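Peptidyl tryptophan dihydroxylase (Pseudomonas putida, PDB 7CTQ) is an FAD-dependent monooxygenase that dihydroxylates a peptidyl tryptophan, a step essential for tryptophylquinone cofactor biogenesis, probably that of quinohemoprotein amine dehydrogenase. Local coordinates at residues V9-G14 against D136-A141; H75-Q80 against Q327-V332; S108-R113 against I125-G130; P156-L161 against A338-W343. One frame throughout, in Å; residues are numbered along the deposited sequence.

Contact 1. Residues V9-G14 against D136-A141. With FAD (flavin-adenine dinucleotide), chain C.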
# COMPACT_ATOMS: atom_id res chain seq x y z
N VAL A 9 -14.75 14.80 -4.69
CA VAL A 9 -14.81 14.52 -3.26
C VAL A 9 -14.04 13.23 -2.99
O VAL A 9 -14.28 12.21 -3.64
CB VAL A 9 -16.26 14.40 -2.75
CG1 VAL A 9 -16.25 14.16 -1.26
CG2 VAL A 9 -17.06 15.66 -3.12
N VAL A 10 -13.14 13.29 -2.01
CA VAL A 10 -12.36 12.15 -1.54
C VAL A 10 -12.94 11.70 -0.20
O VAL A 10 -13.09 12.51 0.72
CB VAL A 10 -10.87 12.51 -1.38
CG1 VAL A 10 -10.09 11.35 -0.74
CG2 VAL A 10 -10.26 12.94 -2.73
N LEU A 11 -13.24 10.40 -0.08
CA LEU A 11 -13.72 9.82 1.17
C LEU A 11 -12.56 9.15 1.90
O LEU A 11 -12.00 8.17 1.40
CB LEU A 11 -14.83 8.79 0.92
CG LEU A 11 -15.87 9.15 -0.13
CD1 LEU A 11 -16.90 8.05 -0.26
CD2 LEU A 11 -16.53 10.48 0.22
N GLY A 12 -12.22 9.68 3.07
CA GLY A 12 -11.16 9.11 3.88
C GLY A 12 -9.87 9.91 3.79
O GLY A 12 -9.42 10.27 2.70
N ALA A 13 -9.26 10.18 4.95
CA ALA A 13 -8.09 11.04 5.00
C ALA A 13 -6.91 10.31 5.62
O ALA A 13 -6.20 10.87 6.46
CB ALA A 13 -8.39 12.33 5.77
N GLY A 14 -6.69 9.06 5.22
CA GLY A 14 -5.46 8.38 5.55
C GLY A 14 -4.38 8.78 4.57
O GLY A 14 -4.58 9.67 3.73
N ASP A 136 -19.18 15.07 -8.50
CA ASP A 136 -19.07 14.64 -9.89
C ASP A 136 -18.06 13.51 -10.04
O ASP A 136 -18.19 12.69 -10.95
CB ASP A 136 -18.66 15.81 -10.78
CG ASP A 136 -19.77 16.84 -10.93
OD1 ASP A 136 -20.86 16.48 -11.42
OD2 ASP A 136 -19.54 18.00 -10.53
N PHE A 137 -17.06 13.47 -9.15
CA PHE A 137 -16.05 12.41 -9.12
C PHE A 137 -15.74 12.04 -7.67
O PHE A 137 -15.48 12.91 -6.84
CB PHE A 137 -14.75 12.82 -9.82
CG PHE A 137 -13.86 11.65 -10.15
CD1 PHE A 137 -13.08 11.05 -9.17
CD2 PHE A 137 -13.85 11.12 -11.43
CE1 PHE A 137 -12.28 9.95 -9.47
CE2 PHE A 137 -13.05 10.02 -11.74
CZ PHE A 137 -12.27 9.43 -10.76
N LEU A 138 -15.73 10.74 -7.40
CA LEU A 138 -15.52 10.21 -6.06
C LEU A 138 -14.20 9.44 -5.99
O LEU A 138 -13.98 8.51 -6.77
CB LEU A 138 -16.68 9.30 -5.67
CG LEU A 138 -16.67 8.78 -4.23
CD1 LEU A 138 -17.15 9.89 -3.34
CD2 LEU A 138 -17.55 7.55 -4.09
N VAL A 139 -13.34 9.81 -5.04
CA VAL A 139 -12.18 9.00 -4.68
C VAL A 139 -12.51 8.21 -3.42
O VAL A 139 -12.74 8.79 -2.36
CB VAL A 139 -10.92 9.86 -4.46
CG1 VAL A 139 -9.72 8.98 -4.13
CG2 VAL A 139 -10.65 10.75 -5.67
N GLU A 140 -12.52 6.88 -3.54
CA GLU A 140 -12.77 6.00 -2.40
C GLU A 140 -11.43 5.67 -1.75
O GLU A 140 -10.59 4.96 -2.33
CB GLU A 140 -13.48 4.72 -2.84
CG GLU A 140 -13.52 3.68 -1.75
CD GLU A 140 -14.31 4.16 -0.57
OE1 GLU A 140 -15.55 4.24 -0.70
OE2 GLU A 140 -13.71 4.47 0.47
N ALA A 141 -11.23 6.17 -0.54
CA ALA A 141 -9.95 6.07 0.14
C ALA A 141 -10.16 5.77 1.61
O ALA A 141 -9.40 6.22 2.47
CB ALA A 141 -9.13 7.34 -0.03
PA FAD C . -6.37 4.37 6.18
O1A FAD C . -5.04 4.79 6.68
O2A FAD C . -6.99 3.23 6.99
O5B FAD C . -7.28 5.63 6.05
C5B FAD C . -8.72 5.52 5.98
C4B FAD C . -9.27 6.77 6.61
O4B FAD C . -10.70 6.83 6.36
C3B FAD C . -9.09 6.89 8.12
O3B FAD C . -8.80 8.23 8.48
C2B FAD C . -10.44 6.40 8.67
O2B FAD C . -10.79 7.00 9.92
C1B FAD C . -11.39 6.92 7.58
N9A FAD C . -12.67 6.25 7.46
C8A FAD C . -12.97 4.92 7.58
N7A FAD C . -14.23 4.62 7.39
C5A FAD C . -14.82 5.86 7.17
C6A FAD C . -16.15 6.25 6.92
N6A FAD C . -17.17 5.41 6.86
N1A FAD C . -16.40 7.57 6.72
C2A FAD C . -15.37 8.43 6.78
N3A FAD C . -14.08 8.17 7.01
C4A FAD C . -13.87 6.86 7.19
N1 FAD C . 1.64 0.05 7.75
C2 FAD C . 2.90 0.47 8.07
O2 FAD C . 3.51 1.29 7.38
N3 FAD C . 3.51 -0.01 9.21
C4 FAD C . 2.96 -0.91 10.11
O4 FAD C . 3.60 -1.26 11.10
C4X FAD C . 1.63 -1.35 9.75
N5 FAD C . 1.04 -2.22 10.54
C5X FAD C . -0.23 -2.64 10.20
C6 FAD C . -0.87 -3.57 11.03
C7 FAD C . -2.14 -4.04 10.72
C7M FAD C . -2.81 -5.04 11.64
C8 FAD C . -2.79 -3.59 9.56
C8M FAD C . -4.17 -4.07 9.21
C9 FAD C . -2.16 -2.66 8.74
C9A FAD C . -0.89 -2.19 9.05
N10 FAD C . -0.22 -1.25 8.23
C10 FAD C . 1.05 -0.82 8.55
C1' FAD C . -0.84 -0.78 6.99
C2' FAD C . -1.39 0.64 7.06
O2' FAD C . -2.24 0.81 8.20
C3' FAD C . -2.19 0.90 5.79
O3' FAD C . -1.40 0.46 4.69
C4' FAD C . -2.58 2.35 5.54
O4' FAD C . -3.03 2.98 6.74
C5' FAD C . -3.65 2.44 4.47
O5' FAD C . -3.84 3.82 4.13
P FAD C . -5.21 4.33 3.60
O1P FAD C . -5.50 3.56 2.30
O2P FAD C . -5.22 5.82 3.51
O3P FAD C . -6.24 3.83 4.69
O HOH W 1 -7.14 7.70 2.68
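Leu138 extends its CG away from its own backbone N (chi1 -174°) and Leu11 puts CG across from its carbonyl carbon (chi1 -41°), which brings the two side chains together at about a right angle, Leu138 CD1 lying 3.5 Å from Leu11 CG. Their strands, 9-11 and 137-140, run parallel, laced by alternating backbone bonds: Val9 N to Phe137 O, Val139 N to Val9 O, Leu11 N to Val139 O and Ala141 N to Leu11 O. On the other face Val10 and Val139 lie side by side, with Val10 CG2 3.6 Å from Val139 CB. With an alanine in place of Leu11, Leu138 CD1 would probably lose the branches it packs on, opening a gap beside Ile125. Beyond the strand Gly12 CA comes within 3.4 Å of FAD O4B, and a CB here would collide with Ala141 O. A water sits 2.7 Å from Ala141 O and 2.8 Å from FAD O2P, and accepts a weak bond from Gly14 N. Gly12 and Gly14 fit the GxGxxG pattern of Rossmann-type FAD-binding folds. The mainly apolar strand pair thus ends in glycine-rich backbone, and the cofactor is met here by peptide atoms and water, not by charged side chains.

Contact 2. Residues H75-Q80 against Q327-V332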
# COMPACT_ATOMS: atom_id res chain seq x y z
N HIS A 75 13.28 -10.96 16.80
CA HIS A 75 13.46 -12.38 17.05
C HIS A 75 12.86 -13.14 15.87
O HIS A 75 11.65 -13.11 15.65
CB HIS A 75 12.79 -12.81 18.36
CG HIS A 75 13.53 -12.38 19.59
ND1 HIS A 75 13.95 -11.08 19.81
CD2 HIS A 75 13.90 -13.08 20.69
CE1 HIS A 75 14.56 -11.01 20.97
NE2 HIS A 75 14.55 -12.20 21.53
N TRP A 76 13.72 -13.81 15.11
CA TRP A 76 13.35 -14.39 13.82
C TRP A 76 14.44 -15.35 13.38
O TRP A 76 15.62 -15.00 13.42
CB TRP A 76 13.18 -13.29 12.78
CG TRP A 76 12.24 -13.60 11.67
CD1 TRP A 76 12.54 -14.22 10.49
CD2 TRP A 76 10.85 -13.28 11.60
NE1 TRP A 76 11.42 -14.31 9.70
CE2 TRP A 76 10.37 -13.73 10.36
CE3 TRP A 76 9.96 -12.65 12.48
CZ2 TRP A 76 9.04 -13.58 9.97
CZ3 TRP A 76 8.64 -12.50 12.10
CH2 TRP A 76 8.19 -12.97 10.85
N ASN A 77 14.06 -16.56 12.97
CA ASN A 77 15.01 -17.57 12.48
C ASN A 77 16.05 -17.93 13.53
O ASN A 77 17.20 -18.21 13.20
CB ASN A 77 15.69 -17.09 11.19
CG ASN A 77 16.31 -18.23 10.40
OD1 ASN A 77 15.73 -19.30 10.26
ND2 ASN A 77 17.50 -17.99 9.85
N GLY A 78 15.67 -17.91 14.80
CA GLY A 78 16.59 -18.27 15.85
C GLY A 78 17.63 -17.23 16.20
O GLY A 78 18.58 -17.56 16.93
N GLN A 79 17.48 -15.99 15.75
CA GLN A 79 18.47 -14.94 15.93
C GLN A 79 17.87 -13.84 16.80
O GLN A 79 16.85 -13.25 16.43
CB GLN A 79 18.91 -14.37 14.59
CG GLN A 79 19.46 -15.40 13.62
CD GLN A 79 20.79 -15.01 13.04
OE1 GLN A 79 21.85 -15.33 13.59
NE2 GLN A 79 20.76 -14.28 11.92
N GLN A 80 18.50 -13.56 17.94
CA GLN A 80 18.19 -12.35 18.71
C GLN A 80 19.01 -11.21 18.12
O GLN A 80 20.24 -11.19 18.22
CB GLN A 80 18.49 -12.55 20.19
CG GLN A 80 18.44 -14.00 20.68
CD GLN A 80 19.79 -14.70 20.62
OE1 GLN A 80 20.84 -14.09 20.87
NE2 GLN A 80 19.78 -16.00 20.32
N GLN A 327 12.26 -16.16 5.28
CA GLN A 327 13.48 -16.06 6.08
C GLN A 327 13.39 -16.85 7.38
O GLN A 327 14.43 -17.24 7.93
CB GLN A 327 13.80 -14.59 6.37
CG GLN A 327 14.46 -13.89 5.18
CD GLN A 327 14.97 -12.51 5.51
OE1 GLN A 327 14.21 -11.54 5.59
NE2 GLN A 327 16.29 -12.40 5.68
N GLU A 328 12.19 -17.11 7.87
CA GLU A 328 11.99 -17.94 9.07
C GLU A 328 12.07 -19.40 8.65
O GLU A 328 11.11 -19.97 8.13
CB GLU A 328 10.67 -17.60 9.74
CG GLU A 328 10.29 -18.53 10.87
CD GLU A 328 11.34 -18.59 11.96
OE1 GLU A 328 12.14 -19.54 11.98
OE2 GLU A 328 11.37 -17.66 12.80
N GLN A 329 13.23 -20.02 8.88
CA GLN A 329 13.51 -21.37 8.42
C GLN A 329 13.39 -22.42 9.51
O GLN A 329 13.57 -23.61 9.23
CB GLN A 329 14.91 -21.43 7.81
CG GLN A 329 15.23 -20.24 6.92
CD GLN A 329 16.60 -20.35 6.28
OE1 GLN A 329 16.85 -21.26 5.50
NE2 GLN A 329 17.48 -19.40 6.60
N GLY A 330 13.09 -22.03 10.75
CA GLY A 330 12.94 -22.99 11.82
C GLY A 330 11.50 -23.26 12.21
O GLY A 330 11.18 -23.31 13.40
N ARG A 331 10.61 -23.44 11.23
CA ARG A 331 9.19 -23.62 11.50
C ARG A 331 8.56 -24.62 10.55
O ARG A 331 7.38 -24.51 10.22
CB ARG A 331 8.42 -22.30 11.38
CG ARG A 331 8.80 -21.23 12.38
CD ARG A 331 8.35 -21.55 13.79
NE ARG A 331 8.56 -20.39 14.65
CZ ARG A 331 8.91 -20.48 15.93
NH1 ARG A 331 9.08 -21.66 16.50
NH2 ARG A 331 9.08 -19.37 16.65
N VAL A 332 9.33 -25.62 10.13
CA VAL A 332 8.99 -26.33 8.90
C VAL A 332 7.69 -27.14 9.00
O VAL A 332 7.07 -27.42 7.97
CB VAL A 332 10.18 -27.21 8.50
CG1 VAL A 332 11.35 -26.32 8.04
CG2 VAL A 332 10.60 -28.10 9.66
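Asn77 and Glu328 form the tight part of this contact, where the tip of a hairpin meets the loop after helix 299-327. Glu328 OE2 accepts the backbone N-H of Asn77 at 2.9 Å, the donor standing well above the carboxylate plane. The bend at chi2 of Glu328 (57°) curls the carboxylate back over its own chain, and OE1 then takes Gly330 N on its anti lone pair at 2.9 Å. Ser178 OG binds OE2 as well. In the reverse sense, Asn77 OD1 receives the N-H of Gln329 at 2.9 Å, again from above the carbonyl plane. Beside this exchange the indole of Trp76 rests its NE1 3.4 Å from Glu328 CB, while the same NE1 makes a weak bond to Phe324 O and the ring meets Trp337 edge-to-face. The outer side is looser: the terminal amides of Asn77 and Gln329 lie almost parallel, 15° apart, with Asn77 ND2 and Gln329 NE2 3.5 Å from each other, and Gln329 is solvent-exposed. Asn77 and Gly78 are the corners of a type I' turn joining strands 67-76 and 79-83, a usual pairing for a tight two-residue hairpin. Three donors converge on the buried carboxylate of Glu328, which is likely to favour its ionised form and to fix the hairpin tip against the loop.

Contact 3. Residues S108-R113 against I125-G130. With FAD (flavin-adenine dinucleotide), chain C.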
# COMPACT_ATOMS: atom_id res chain seq x y z
N SER A 108 -10.49 21.32 1.27
CA SER A 108 -11.55 21.32 2.27
C SER A 108 -11.56 19.98 3.00
O SER A 108 -11.51 18.92 2.36
CB SER A 108 -12.91 21.57 1.63
OG SER A 108 -12.81 22.49 0.55
N VAL A 109 -11.62 20.01 4.32
CA VAL A 109 -11.65 18.80 5.15
C VAL A 109 -12.94 18.83 5.94
O VAL A 109 -13.02 19.41 7.03
CB VAL A 109 -10.43 18.69 6.07
CG1 VAL A 109 -10.39 17.31 6.72
CG2 VAL A 109 -9.16 18.94 5.29
N VAL A 110 -13.97 18.18 5.41
CA VAL A 110 -15.28 18.07 6.05
C VAL A 110 -15.23 16.84 6.96
O VAL A 110 -15.27 15.71 6.49
CB VAL A 110 -16.41 17.96 5.03
CG1 VAL A 110 -17.73 17.66 5.72
CG2 VAL A 110 -16.49 19.23 4.18
N GLU A 111 -15.12 17.07 8.27
CA GLU A 111 -15.18 15.95 9.20
C GLU A 111 -16.56 15.32 9.15
O GLU A 111 -17.56 15.98 8.86
CB GLU A 111 -14.82 16.40 10.62
CG GLU A 111 -14.30 15.28 11.54
CD GLU A 111 -15.39 14.40 12.14
OE1 GLU A 111 -15.03 13.41 12.82
OE2 GLU A 111 -16.59 14.71 11.98
N GLY A 112 -16.60 14.01 9.39
CA GLY A 112 -17.86 13.28 9.46
C GLY A 112 -17.76 11.87 8.92
O GLY A 112 -17.00 11.58 8.00
N ARG A 113 -18.54 10.97 9.51
CA ARG A 113 -18.64 9.61 9.00
C ARG A 113 -19.61 9.57 7.82
O ARG A 113 -20.70 10.15 7.88
CB ARG A 113 -19.10 8.64 10.09
CG ARG A 113 -19.49 7.28 9.54
CD ARG A 113 -19.17 6.16 10.51
NE ARG A 113 -20.20 6.03 11.53
CZ ARG A 113 -20.17 5.15 12.53
NH1 ARG A 113 -21.16 5.11 13.41
NH2 ARG A 113 -19.15 4.30 12.64
N ILE A 125 -23.20 11.67 -1.55
CA ILE A 125 -22.48 11.26 -0.34
C ILE A 125 -23.26 11.76 0.86
O ILE A 125 -23.23 12.95 1.18
CB ILE A 125 -21.05 11.79 -0.33
CG1 ILE A 125 -20.49 11.83 -1.76
CG2 ILE A 125 -20.18 10.95 0.59
CD1 ILE A 125 -19.08 12.29 -1.82
N ARG A 126 -23.91 10.84 1.55
CA ARG A 126 -24.76 11.15 2.68
C ARG A 126 -23.99 10.84 3.96
O ARG A 126 -23.49 9.72 4.13
CB ARG A 126 -26.06 10.35 2.58
CG ARG A 126 -26.87 10.76 1.33
CD ARG A 126 -27.84 9.69 0.83
NE ARG A 126 -29.11 9.74 1.54
CZ ARG A 126 -29.42 8.96 2.57
NH1 ARG A 126 -28.55 8.05 3.00
NH2 ARG A 126 -30.60 9.07 3.16
N LEU A 127 -23.86 11.84 4.83
CA LEU A 127 -23.08 11.76 6.05
C LEU A 127 -23.99 11.46 7.24
O LEU A 127 -25.21 11.66 7.19
CB LEU A 127 -22.31 13.06 6.29
CG LEU A 127 -20.84 13.08 5.88
CD1 LEU A 127 -20.68 13.16 4.37
CD2 LEU A 127 -20.12 14.24 6.56
N ASP A 128 -23.36 11.00 8.33
CA ASP A 128 -24.11 10.61 9.53
C ASP A 128 -24.92 11.76 10.11
O ASP A 128 -26.01 11.55 10.64
CB ASP A 128 -23.15 10.06 10.58
CG ASP A 128 -23.30 8.56 10.78
OD1 ASP A 128 -22.39 7.96 11.38
OD2 ASP A 128 -24.34 8.00 10.38
N ASP A 129 -24.41 12.99 10.01
CA ASP A 129 -25.11 14.17 10.53
C ASP A 129 -26.20 14.68 9.59
O ASP A 129 -26.71 15.79 9.81
CB ASP A 129 -24.11 15.29 10.84
CG ASP A 129 -23.25 15.67 9.64
OD1 ASP A 129 -23.74 15.66 8.49
OD2 ASP A 129 -22.06 16.00 9.86
N GLY A 130 -26.55 13.93 8.55
CA GLY A 130 -27.61 14.30 7.65
C GLY A 130 -27.19 15.09 6.43
O GLY A 130 -27.97 15.18 5.47
PA FAD C . -6.37 4.37 6.18
O1A FAD C . -5.04 4.79 6.68
O2A FAD C . -6.99 3.23 6.99
O5B FAD C . -7.28 5.63 6.05
C5B FAD C . -8.72 5.52 5.98
C4B FAD C . -9.27 6.77 6.61
O4B FAD C . -10.70 6.83 6.36
C3B FAD C . -9.09 6.89 8.12
O3B FAD C . -8.80 8.23 8.48
C2B FAD C . -10.44 6.40 8.67
O2B FAD C . -10.79 7.00 9.92
C1B FAD C . -11.39 6.92 7.58
N9A FAD C . -12.67 6.25 7.46
C8A FAD C . -12.97 4.92 7.58
N7A FAD C . -14.23 4.62 7.39
C5A FAD C . -14.82 5.86 7.17
C6A FAD C . -16.15 6.25 6.92
N6A FAD C . -17.17 5.41 6.86
N1A FAD C . -16.40 7.57 6.72
C2A FAD C . -15.37 8.43 6.78
N3A FAD C . -14.08 8.17 7.01
C4A FAD C . -13.87 6.86 7.19
N1 FAD C . 1.64 0.05 7.75
C2 FAD C . 2.90 0.47 8.07
O2 FAD C . 3.51 1.29 7.38
N3 FAD C . 3.51 -0.01 9.21
C4 FAD C . 2.96 -0.91 10.11
O4 FAD C . 3.60 -1.26 11.10
C4X FAD C . 1.63 -1.35 9.75
N5 FAD C . 1.04 -2.22 10.54
C5X FAD C . -0.23 -2.64 10.20
C6 FAD C . -0.87 -3.57 11.03
C7 FAD C . -2.14 -4.04 10.72
C7M FAD C . -2.81 -5.04 11.64
C8 FAD C . -2.79 -3.59 9.56
C8M FAD C . -4.17 -4.07 9.21
C9 FAD C . -2.16 -2.66 8.74
C9A FAD C . -0.89 -2.19 9.05
N10 FAD C . -0.22 -1.25 8.23
C10 FAD C . 1.05 -0.82 8.55
C1' FAD C . -0.84 -0.78 6.99
C2' FAD C . -1.39 0.64 7.06
O2' FAD C . -2.24 0.81 8.20
C3' FAD C . -2.19 0.90 5.79
O3' FAD C . -1.40 0.46 4.69
C4' FAD C . -2.58 2.35 5.54
O4' FAD C . -3.03 2.98 6.74
C5' FAD C . -3.65 2.44 4.47
O5' FAD C . -3.84 3.82 4.13
P FAD C . -5.21 4.33 3.60
O1P FAD C . -5.50 3.56 2.30
O2P FAD C . -5.22 5.82 3.51
O3P FAD C . -6.24 3.83 4.69
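Asp128 OD1 meets the guanidinium group of Arg113 at its edge, only 3° out of the plane, while the carboxylate itself is turned 66° from that plane. The salt bridge is single-pronged: NE, not the two terminal nitrogens, gives its hydrogen to OD1 at 2.9 Å in an almost straight line. Arg113 reaches this position through bends at chi2 and chi3 (81° at the latter), which fold its chain beside the carboxylate and bring CG to 3.5 Å from the same oxygen. Next to it the backbones join, Asp128 N bonding to Arg113 O at 2.8 Å. Asp128 stands in a type I turn from Leu127 to Gly130, closed by Gly130 N on Leu127 O, and its side chain also touches Arg115. On the inner side Leu127 is buried: its CD2 lies 3.8 Å from Gly112 CA. More loosely, Leu127 CD2 is 4.3 Å from Val110 CG1. Gly112 could hold no CB, since one would run into Leu127 CD2 and be pressed against the preceding carbonyl. Leu127 CD2 takes the place a side chain would fill, while Gly112 O is 3.8 Å from FAD C2A, and Arg113 CA is equally near FAD N1A. Thus the adenine is flanked by the backbone of Gly112 and Arg113 and the inner part of the arginine chain, while the guanidinium pairs with an exposed carboxylate; the ion pair, lying at the surface, is probably weakened by solvent, and with the Asp128 N to Arg113 O bond it ties the turn after strand 123-127 to the residue beside the adenine.

Contact 4. Residues P156-L161 against A338-W343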
# COMPACT_ATOMS: atom_id res chain seq x y z
N PRO A 156 -4.28 -16.13 2.08
CA PRO A 156 -4.67 -16.87 3.28
C PRO A 156 -5.33 -15.95 4.29
O PRO A 156 -4.79 -14.89 4.61
CB PRO A 156 -3.34 -17.41 3.82
CG PRO A 156 -2.39 -17.35 2.66
CD PRO A 156 -2.83 -16.18 1.83
N GLU A 157 -6.52 -16.34 4.75
CA GLU A 157 -7.29 -15.52 5.69
C GLU A 157 -6.48 -15.28 6.96
O GLU A 157 -6.00 -16.23 7.59
CB GLU A 157 -8.62 -16.19 6.02
CG GLU A 157 -9.67 -15.19 6.47
CD GLU A 157 -10.03 -14.20 5.37
OE1 GLU A 157 -10.04 -14.59 4.18
OE2 GLU A 157 -10.27 -13.02 5.70
N THR A 158 -6.34 -14.01 7.33
CA THR A 158 -5.39 -13.62 8.37
C THR A 158 -6.04 -12.60 9.30
O THR A 158 -6.73 -11.69 8.84
CB THR A 158 -4.12 -13.04 7.74
OG1 THR A 158 -3.60 -13.96 6.76
CG2 THR A 158 -3.05 -12.81 8.78
N VAL A 159 -5.80 -12.75 10.60
CA VAL A 159 -6.34 -11.84 11.60
C VAL A 159 -5.20 -11.33 12.47
O VAL A 159 -4.28 -12.08 12.83
CB VAL A 159 -7.44 -12.51 12.46
CG1 VAL A 159 -7.85 -11.63 13.61
CG2 VAL A 159 -8.67 -12.79 11.61
N SER A 160 -5.23 -10.04 12.78
CA SER A 160 -4.29 -9.44 13.70
C SER A 160 -5.07 -9.07 14.95
O SER A 160 -6.05 -8.33 14.88
CB SER A 160 -3.60 -8.23 13.06
OG SER A 160 -2.75 -8.64 11.99
N LEU A 161 -4.67 -9.63 16.09
CA LEU A 161 -5.30 -9.36 17.38
C LEU A 161 -4.44 -8.38 18.16
O LEU A 161 -3.23 -8.59 18.30
CB LEU A 161 -5.49 -10.64 18.19
CG LEU A 161 -6.20 -11.82 17.53
CD1 LEU A 161 -6.15 -13.01 18.47
CD2 LEU A 161 -7.63 -11.45 17.16
N ALA A 338 4.11 -22.36 6.47
CA ALA A 338 4.12 -23.02 5.17
C ALA A 338 3.13 -22.38 4.21
O ALA A 338 3.45 -22.12 3.05
CB ALA A 338 3.80 -24.51 5.34
N ARG A 339 1.91 -22.10 4.68
CA ARG A 339 0.93 -21.44 3.83
C ARG A 339 1.42 -20.06 3.38
O ARG A 339 1.19 -19.66 2.24
CB ARG A 339 -0.40 -21.34 4.58
CG ARG A 339 -1.46 -20.47 3.93
CD ARG A 339 -2.37 -21.26 2.99
NE ARG A 339 -3.54 -21.82 3.66
CZ ARG A 339 -4.76 -21.29 3.64
NH1 ARG A 339 -5.76 -21.89 4.27
NH2 ARG A 339 -4.99 -20.16 2.98
N ARG A 340 2.12 -19.34 4.26
CA ARG A 340 2.54 -17.98 3.93
C ARG A 340 3.88 -17.91 3.20
O ARG A 340 4.15 -16.90 2.53
CB ARG A 340 2.57 -17.14 5.21
CG ARG A 340 1.16 -16.66 5.53
CD ARG A 340 0.88 -16.38 7.00
NE ARG A 340 -0.54 -16.08 7.12
CZ ARG A 340 -1.49 -17.00 7.31
NH1 ARG A 340 -1.14 -18.27 7.46
NH2 ARG A 340 -2.76 -16.63 7.37
N GLN A 341 4.69 -18.95 3.27
CA GLN A 341 5.95 -18.96 2.55
C GLN A 341 5.79 -19.34 1.08
O GLN A 341 6.75 -19.20 0.31
CB GLN A 341 6.92 -19.91 3.26
CG GLN A 341 7.38 -19.36 4.61
CD GLN A 341 8.03 -20.41 5.50
OE1 GLN A 341 7.78 -21.60 5.34
NE2 GLN A 341 8.85 -19.97 6.46
N GLY A 342 4.61 -19.80 0.68
CA GLY A 342 4.37 -20.17 -0.71
C GLY A 342 3.30 -19.32 -1.38
O GLY A 342 2.88 -19.61 -2.50
N TRP A 343 2.86 -18.25 -0.70
CA TRP A 343 1.82 -17.40 -1.26
C TRP A 343 2.41 -16.04 -1.64
O TRP A 343 3.23 -15.50 -0.90
CB TRP A 343 0.67 -17.19 -0.25
CG TRP A 343 -0.48 -16.52 -0.92
CD1 TRP A 343 -1.48 -17.13 -1.64
CD2 TRP A 343 -0.70 -15.12 -1.02
NE1 TRP A 343 -2.33 -16.18 -2.15
CE2 TRP A 343 -1.88 -14.94 -1.79
CE3 TRP A 343 -0.04 -13.99 -0.51
CZ2 TRP A 343 -2.40 -13.68 -2.06
CZ3 TRP A 343 -0.57 -12.74 -0.78
CH2 TRP A 343 -1.74 -12.60 -1.55
O HOH W 2 -7.50 -19.18 4.10
O HOH W 3 -1.12 -13.56 5.86
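Pro156 and Arg339 hold the nearest CA atoms, 7.2 Å apart, and no backbone bond links the approach to strand 158-166 with the end of helix 335-341; side chains do the joining. Pro156 is gripped from several sides. Its CD sits over the five-membered ring of Trp343, 3.6 Å from the centroid and 10° off the normal, a CH-pi contact. Its CB lies 3.7 Å above one face of the Arg340 guanidinium, offset toward the rim. Arg340 runs extended from CG to NE, and this stretched chain carries NH2 to Thr158 OG1, where it donates at 2.9 Å with the oxygen close to the guanidinium plane. Thr158 OG1 passes its own proton back to Pro156 O at 2.6 Å, from above the carbonyl plane, and a water bridges Thr158 and Arg340, giving a hydrogen to OG1 and accepting one from Arg340 NE at 2.9 Å. The other arm of the arginine, NH1, forms a salt bridge with Asp201 and bonds to Phe336 O. A valine at Thr158 would probably leave Arg340 NH2 and the bridging water without their shared oxygen, and Pro156 O without its donor. Arg339, modelled in two conformers, packs along Pro156 in the one described, so that part is less certain. The contact thus sets the C-terminal end of a helix against the start of an inner strand that goes on to Ser160, which touches FAD, consistent with the second, largely antiparallel sheet beside the FAD-binding domain in flavoprotein monooxygenases and tryptophan halogenases.

How the contacts relate
From the N terminus, contact 1 closes the first long loop, bringing 136-141 back to 9-14. Contact 3, the short hairpin of 108-113 and 125-130, nests inside it, and the two touch where Ile125 packs on Val9, Leu11 and Leu138 in the FAD-binding sheet. Contact 2 opens at 75-80, within that loop, and closes only at 327-332, so it crosses contact 1 and also encloses contact 3. Contact 4 opens at 156-161, after contact 1 has closed, and crosses contact 2 on its way to 338-343. Contacts 2 and 4 meet through a weak Glu328 O to Gln341 NE2 bond, so the loop after helix 299-327 and helix 335-341 are both tied to the mixed sheet holding strands 67-76 and 158-166.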